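Local coordinates for protein 2-methyl-aconitate isomerase (Shewanella oneidensis, PDB 5K87) that catalyses the cis-trans isomerization of 2-methyl-aconitate in the 2-methylcitrate cycle that degrades propionate, at residues 33-36 / 37-40; 320-323 / 324-328. The protein carries 1 engineered substitution. One frame throughout, in Å; residues are numbered along the deposited sequence.

Contact 1 of 2, residues 33-36 / 37-40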
ATOM      1  N   ASP A  33      -3.638   3.610 -25.558  1.00 13.87           N
ATOM      2  CA  ASP A  33      -2.560   4.342 -24.894  1.00 15.03           C
ATOM      3  C   ASP A  33      -1.355   3.458 -24.584  1.00 14.07           C
ATOM      4  O   ASP A  33      -0.282   3.957 -24.250  1.00 15.36           O
ATOM      5  CB  ASP A  33      -3.073   4.990 -23.611  1.00 14.42           C
ATOM      6  CG  ASP A  33      -4.059   6.113 -23.875  1.00 16.12           C
ATOM      7  OD1 ASP A  33      -3.953   6.758 -24.943  1.00 18.21           O
ATOM      8  OD2 ASP A  33      -4.928   6.367 -23.016  1.00 15.01           O
ATOM      9  N   LEU A  34      -1.525   2.147 -24.684  1.00 13.03           N
ATOM     10  CA  LEU A  34      -0.433   1.228 -24.380  1.00 14.13           C
ATOM     11  C   LEU A  34       0.591   1.216 -25.500  1.00 15.31           C
ATOM     12  O   LEU A  34       0.244   1.461 -26.657  1.00 15.26           O
ATOM     13  CB  LEU A  34      -0.977  -0.187 -24.192  1.00 14.40           C
ATOM     14  CG  LEU A  34      -1.925  -0.396 -23.009  1.00 13.91           C
ATOM     15  CD1 LEU A  34      -2.510  -1.800 -23.035  1.00 15.51           C
ATOM     16  CD2 LEU A  34      -1.193  -0.124 -21.696  1.00 14.99           C
ATOM     17  N   PRO A  35       1.856   0.925 -25.163  1.00 14.22           N
ATOM     18  CA  PRO A  35       2.846   0.695 -26.219  1.00 15.84           C
ATOM     19  C   PRO A  35       2.353  -0.383 -27.184  1.00 17.40           C
ATOM     20  O   PRO A  35       1.646  -1.301 -26.765  1.00 16.47           O
ATOM     21  CB  PRO A  35       4.073   0.197 -25.446  1.00 17.47           C
ATOM     22  CG  PRO A  35       3.914   0.763 -24.073  1.00 16.83           C
ATOM     23  CD  PRO A  35       2.432   0.782 -23.814  1.00 15.51           C
ATOM     24  N   GLU A  36       2.718  -0.267 -28.455  1.00 16.40           N
ATOM     25  CA  GLU A  36       2.220  -1.157 -29.492  1.00 18.14           C
ATOM     26  C   GLU A  36       2.300  -2.635 -29.110  1.00 16.76           C
ATOM     27  O   GLU A  36       1.322  -3.371 -29.256  1.00 18.04           O
ATOM     28  CB  GLU A  36       2.988  -0.910 -30.794  1.00 21.59           C
ATOM     29  CG  GLU A  36       2.445  -1.680 -31.987  1.00 29.33           C
ATOM     30  CD  GLU A  36       3.201  -1.382 -33.270  1.00 46.47           C
ATOM     31  OE1 GLU A  36       3.001  -2.114 -34.262  1.00 52.69           O
ATOM     32  OE2 GLU A  36       3.996  -0.418 -33.288  1.00 49.08           O
ATOM     33  N   ALA A  37       3.452  -3.059 -28.600  1.00 17.57           N
ATOM     34  CA  ALA A  37       3.654  -4.461 -28.238  1.00 18.12           C
ATOM     35  C   ALA A  37       2.686  -4.944 -27.161  1.00 16.17           C
ATOM     36  O   ALA A  37       2.379  -6.129 -27.089  1.00 18.88           O
ATOM     37  CB  ALA A  37       5.088  -4.692 -27.791  1.00 21.32           C
ATOM     38  N   ALA A  38       2.214  -4.017 -26.328  1.00 15.08           N
ATOM     39  CA  ALA A  38       1.300  -4.356 -25.241  1.00 14.47           C
ATOM     40  C   ALA A  38      -0.169  -4.247 -25.637  1.00 13.56           C
ATOM     41  O   ALA A  38      -1.049  -4.436 -24.798  1.00 14.80           O
ATOM     42  CB  ALA A  38       1.588  -3.496 -24.010  1.00 15.08           C
ATOM     43  N   GLN A  39      -0.447  -3.951 -26.901  1.00 14.34           N
ATOM     44  CA  GLN A  39      -1.841  -3.794 -27.321  1.00 15.68           C
ATOM     45  C   GLN A  39      -2.543  -5.114 -27.631  1.00 16.61           C
ATOM     46  O   GLN A  39      -3.719  -5.131 -27.982  1.00 17.77           O
ATOM     47  CB  GLN A  39      -1.965  -2.802 -28.480  1.00 16.50           C
ATOM     48  CG  GLN A  39      -1.687  -1.376 -28.046  1.00 16.32           C
ATOM     49  CD  GLN A  39      -1.962  -0.362 -29.139  1.00 17.73           C
ATOM     50  OE1 GLN A  39      -2.571  -0.683 -30.158  1.00 22.77           O
ATOM     51  NE2 GLN A  39      -1.524   0.867 -28.930  1.00 19.15           N
ATOM     52  N   VAL A  40      -1.817  -6.217 -27.469  1.00 16.22           N
ATOM     53  CA  VAL A  40      -2.417  -7.544 -27.498  1.00 17.11           C
ATOM     54  C   VAL A  40      -1.985  -8.275 -26.236  1.00 16.54           C
ATOM     55  O   VAL A  40      -0.963  -7.911 -25.639  1.00 15.68           O
ATOM     56  CB  VAL A  40      -1.978  -8.355 -28.742  1.00 20.21           C
ATOM     57  CG1 VAL A  40      -2.460  -7.678 -30.018  1.00 21.69           C
ATOM     58  CG2 VAL A  40      -0.465  -8.548 -28.761  1.00 21.68           C
TER
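Pro-35 O accepts a hydrogen bond from the backbone N of Ala-38 at 2.8 Å, bent to 138° at the hydrogen. The next carbonyl repeats the step, Glu-36 O taking one from Gln-39 N at 3.0 Å, so two successive bonds span three residues each and wind a tight turn. A third bond comes from a side chain: Gln-39 NE2 reaches back to Leu-34 O at 2.9 Å, nearly straight at 169°, with the oxygen close to the plane of the amide. The Gln-39 chain runs extended beyond CG, which sits anti to the carbonyl carbon (chi1 -70°), carrying the amide back over the start of the turn. An alanine here would lose the NE2 bond and is likely to leave Leu-34 O without this partner and the entry to the turn less firmly fixed. Leu-34 CB lies 4.2 Å from Ala-38 CB, and its CD1 methyl lies 3.5 Å from the carbonyl oxygen Ala-38 O. Both side chains, with Pro-35, rest on Leu-48 of helix 43-53, and Ala-38 O also bonds to Arg-45 NE. The motif is a short 3-10 turn, braced by a glutamine side chain, in the loop joining strand 24-30 to helix 43-53.

Contact 2 of 2, residues 320-323 / 324-328; sequences HAMM and GTAAV
Met-323 O receives a hydrogen bond from the backbone N of Ala-327 at 2.9 Å (150° at the hydrogen), the first main-chain bond of helix 324-334. Val-328 N follows on Gly-324 O, so the alpha-helical pattern is established at once behind Met-323, which occupies the N-cap position.

The apolar contacts are made by the two methionines against the first turn. Met-322 sends CG anti to its own N (chi1 -173°) and then bends, bringing SD to 3.8 Å from Ala-326 CB, while its CG lies 4.4 Å from Ala-327 CB. Met-323 is also bent, and its CE methyl reaches the same Ala-326 CB at 3.9 Å, arriving from a direction roughly at right angles to that of the Met-322 sulfur. Both thioether chains thus converge on the Ala-326 methyl. Met-323 CB also makes a van der Waals contact with Thr-325 OG1 at 3.9 Å. Strand 308-314 backs both methionines, and Phe-355 packs on Met-322 and Ala-327.

The polar contacts gather at the cap. The chi1 of Thr-325, 52°, sets its hydroxyl between backbone N and carbonyl carbon. That hydroxyl and Gly-324 N are both hydrogen-bonded to a bound malonate, so amide and hydroxyl at the helix start grip an anion, which the helix dipole would probably favour. Met-322 O is held by Asn-111 ND2, itself a substrate-binding residue.

Gly-324 binds substrate, and Met-323 occupies a position assigned, by inference only, to the proton donor/acceptor. Cap and first turn together form an anion-binding helix N-terminus in the active site, as in the diaminopimelate epimerase superfamily, to which PrpF belongs.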
ATOM      1  N   HIS A 320      -9.680  -8.031   3.204  1.00 11.35           N
ATOM      2  CA  HIS A 320      -9.996  -6.998   4.184  1.00 12.03           C
ATOM      3  C   HIS A 320     -11.480  -6.645   4.223  1.00 11.93           C
ATOM      4  O   HIS A 320     -11.969  -6.090   5.210  1.00 12.55           O
ATOM      5  CB  HIS A 320      -9.151  -5.746   3.927  1.00 11.77           C
ATOM      6  CG  HIS A 320      -9.574  -4.955   2.727  1.00 12.86           C
ATOM      7  ND1 HIS A 320     -10.158  -3.712   2.833  1.00 13.27           N
ATOM      8  CD2 HIS A 320      -9.494  -5.221   1.399  1.00 13.80           C
ATOM      9  CE1 HIS A 320     -10.414  -3.245   1.624  1.00 15.79           C
ATOM     10  NE2 HIS A 320     -10.026  -4.141   0.736  1.00 14.43           N
ATOM     11  N   ALA A 321     -12.198  -6.954   3.150  1.00 11.20           N
ATOM     12  CA  ALA A 321     -13.620  -6.634   3.066  1.00 12.35           C
ATOM     13  C   ALA A 321     -14.292  -7.794   2.336  1.00 12.30           C
ATOM     14  O   ALA A 321     -14.325  -8.903   2.862  1.00 11.80           O
ATOM     15  CB  ALA A 321     -13.831  -5.295   2.368  1.00 12.30           C
ATOM     16  N   MET A 322     -14.799  -7.574   1.129  1.00 12.43           N
ATOM     17  CA  MET A 322     -15.207  -8.699   0.287  1.00 10.90           C
ATOM     18  C   MET A 322     -14.944  -8.387  -1.182  1.00 12.20           C
ATOM     19  O   MET A 322     -15.225  -7.275  -1.659  1.00 12.25           O
ATOM     20  CB  MET A 322     -16.681  -9.080   0.501  1.00 11.89           C
ATOM     21  CG  MET A 322     -17.101 -10.358  -0.222  1.00 12.42           C
ATOM     22  SD  MET A 322     -16.104 -11.806   0.207  1.00 12.93           S
ATOM     23  CE  MET A 322     -16.399 -11.880   1.971  1.00 15.46           C
ATOM     24  N   MET A 323     -14.384  -9.355  -1.899  1.00 11.54           N
ATOM     25  CA  MET A 323     -14.234  -9.218  -3.342  1.00 11.74           C
ATOM     26  C   MET A 323     -15.622  -9.074  -3.972  1.00 12.20           C
ATOM     27  O   MET A 323     -16.579  -9.749  -3.565  1.00 12.59           O
ATOM     28  CB  MET A 323     -13.517 -10.436  -3.926  1.00 12.08           C
ATOM     29  CG  MET A 323     -12.127 -10.679  -3.369  1.00 12.52           C
ATOM     30  SD  MET A 323     -12.110 -11.757  -1.913  1.00 13.39           S
ATOM     31  CE  MET A 323     -12.378 -13.363  -2.652  1.00 15.15           C
ATOM     32  N   GLY A 324     -15.751  -8.198  -4.960  1.00 11.50           N
ATOM     33  CA  GLY A 324     -17.033  -8.006  -5.612  1.00 12.24           C
ATOM     34  C   GLY A 324     -17.520  -9.259  -6.317  1.00 12.64           C
ATOM     35  O   GLY A 324     -18.724  -9.571  -6.316  1.00 13.54           O
ATOM     36  N   THR A 325     -16.591  -9.991  -6.926  1.00 12.06           N
ATOM     37  CA  THR A 325     -16.947 -11.265  -7.551  1.00 12.65           C
ATOM     38  C   THR A 325     -17.482 -12.269  -6.531  1.00 11.71           C
ATOM     39  O   THR A 325     -18.486 -12.960  -6.782  1.00 12.33           O
ATOM     40  CB  THR A 325     -15.751 -11.886  -8.252  1.00 13.31           C
ATOM     41  OG1 THR A 325     -14.666 -11.939  -7.323  1.00 13.31           O
ATOM     42  CG2 THR A 325     -15.352 -11.063  -9.476  1.00 14.51           C
ATOM     43  N   ALA A 326     -16.820 -12.351  -5.380  1.00 11.87           N
ATOM     44  CA  ALA A 326     -17.266 -13.248  -4.330  1.00 12.42           C
ATOM     45  C   ALA A 326     -18.612 -12.798  -3.782  1.00 13.08           C
ATOM     46  O   ALA A 326     -19.425 -13.637  -3.401  1.00 13.18           O
ATOM     47  CB  ALA A 326     -16.237 -13.325  -3.228  1.00 13.86           C
ATOM     48  N   ALA A 327     -18.866 -11.492  -3.750  1.00 12.02           N
ATOM     49  CA  ALA A 327     -20.165 -10.989  -3.329  1.00 12.02           C
ATOM     50  C   ALA A 327     -21.269 -11.490  -4.265  1.00 13.41           C
ATOM     51  O   ALA A 327     -22.358 -11.831  -3.808  1.00 12.63           O
ATOM     52  CB  ALA A 327     -20.163  -9.463  -3.241  1.00 13.81           C
ATOM     53  N   VAL A 328     -20.990 -11.528  -5.565  1.00 12.63           N
ATOM     54  CA  VAL A 328     -21.915 -12.122  -6.520  1.00 12.12           C
ATOM     55  C   VAL A 328     -22.133 -13.608  -6.219  1.00 13.77           C
ATOM     56  O   VAL A 328     -23.273 -14.087  -6.242  1.00 13.83           O
ATOM     57  CB  VAL A 328     -21.432 -11.939  -7.962  1.00 12.96           C
ATOM     58  CG1 VAL A 328     -22.269 -12.774  -8.924  1.00 13.83           C
ATOM     59  CG2 VAL A 328     -21.459 -10.454  -8.333  1.00 14.81           C
TER

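Contact 1 precedes contact 2 along the chain, and the two do not touch: their centres lie 30 Å apart and their nearest atoms about 21 Å. Residues 33-40 belong to the loop between strand 24-30 and helix 43-53, whereas residues 320-328 run into the start of helix 324-334; the centre of contact 1 lies about 25 Å, and that of contact 2 about 5 Å, from the centre of the chain. A strand pairing relates them indirectly. Pro-35 packs on strand 12-21, while Ala-327 and Val-328 pack on strand 374-391, which pairs antiparallel with 12-21. Contact 1 lies in a peripheral connection away from the annotated sites, whereas contact 2 is part of the substrate site.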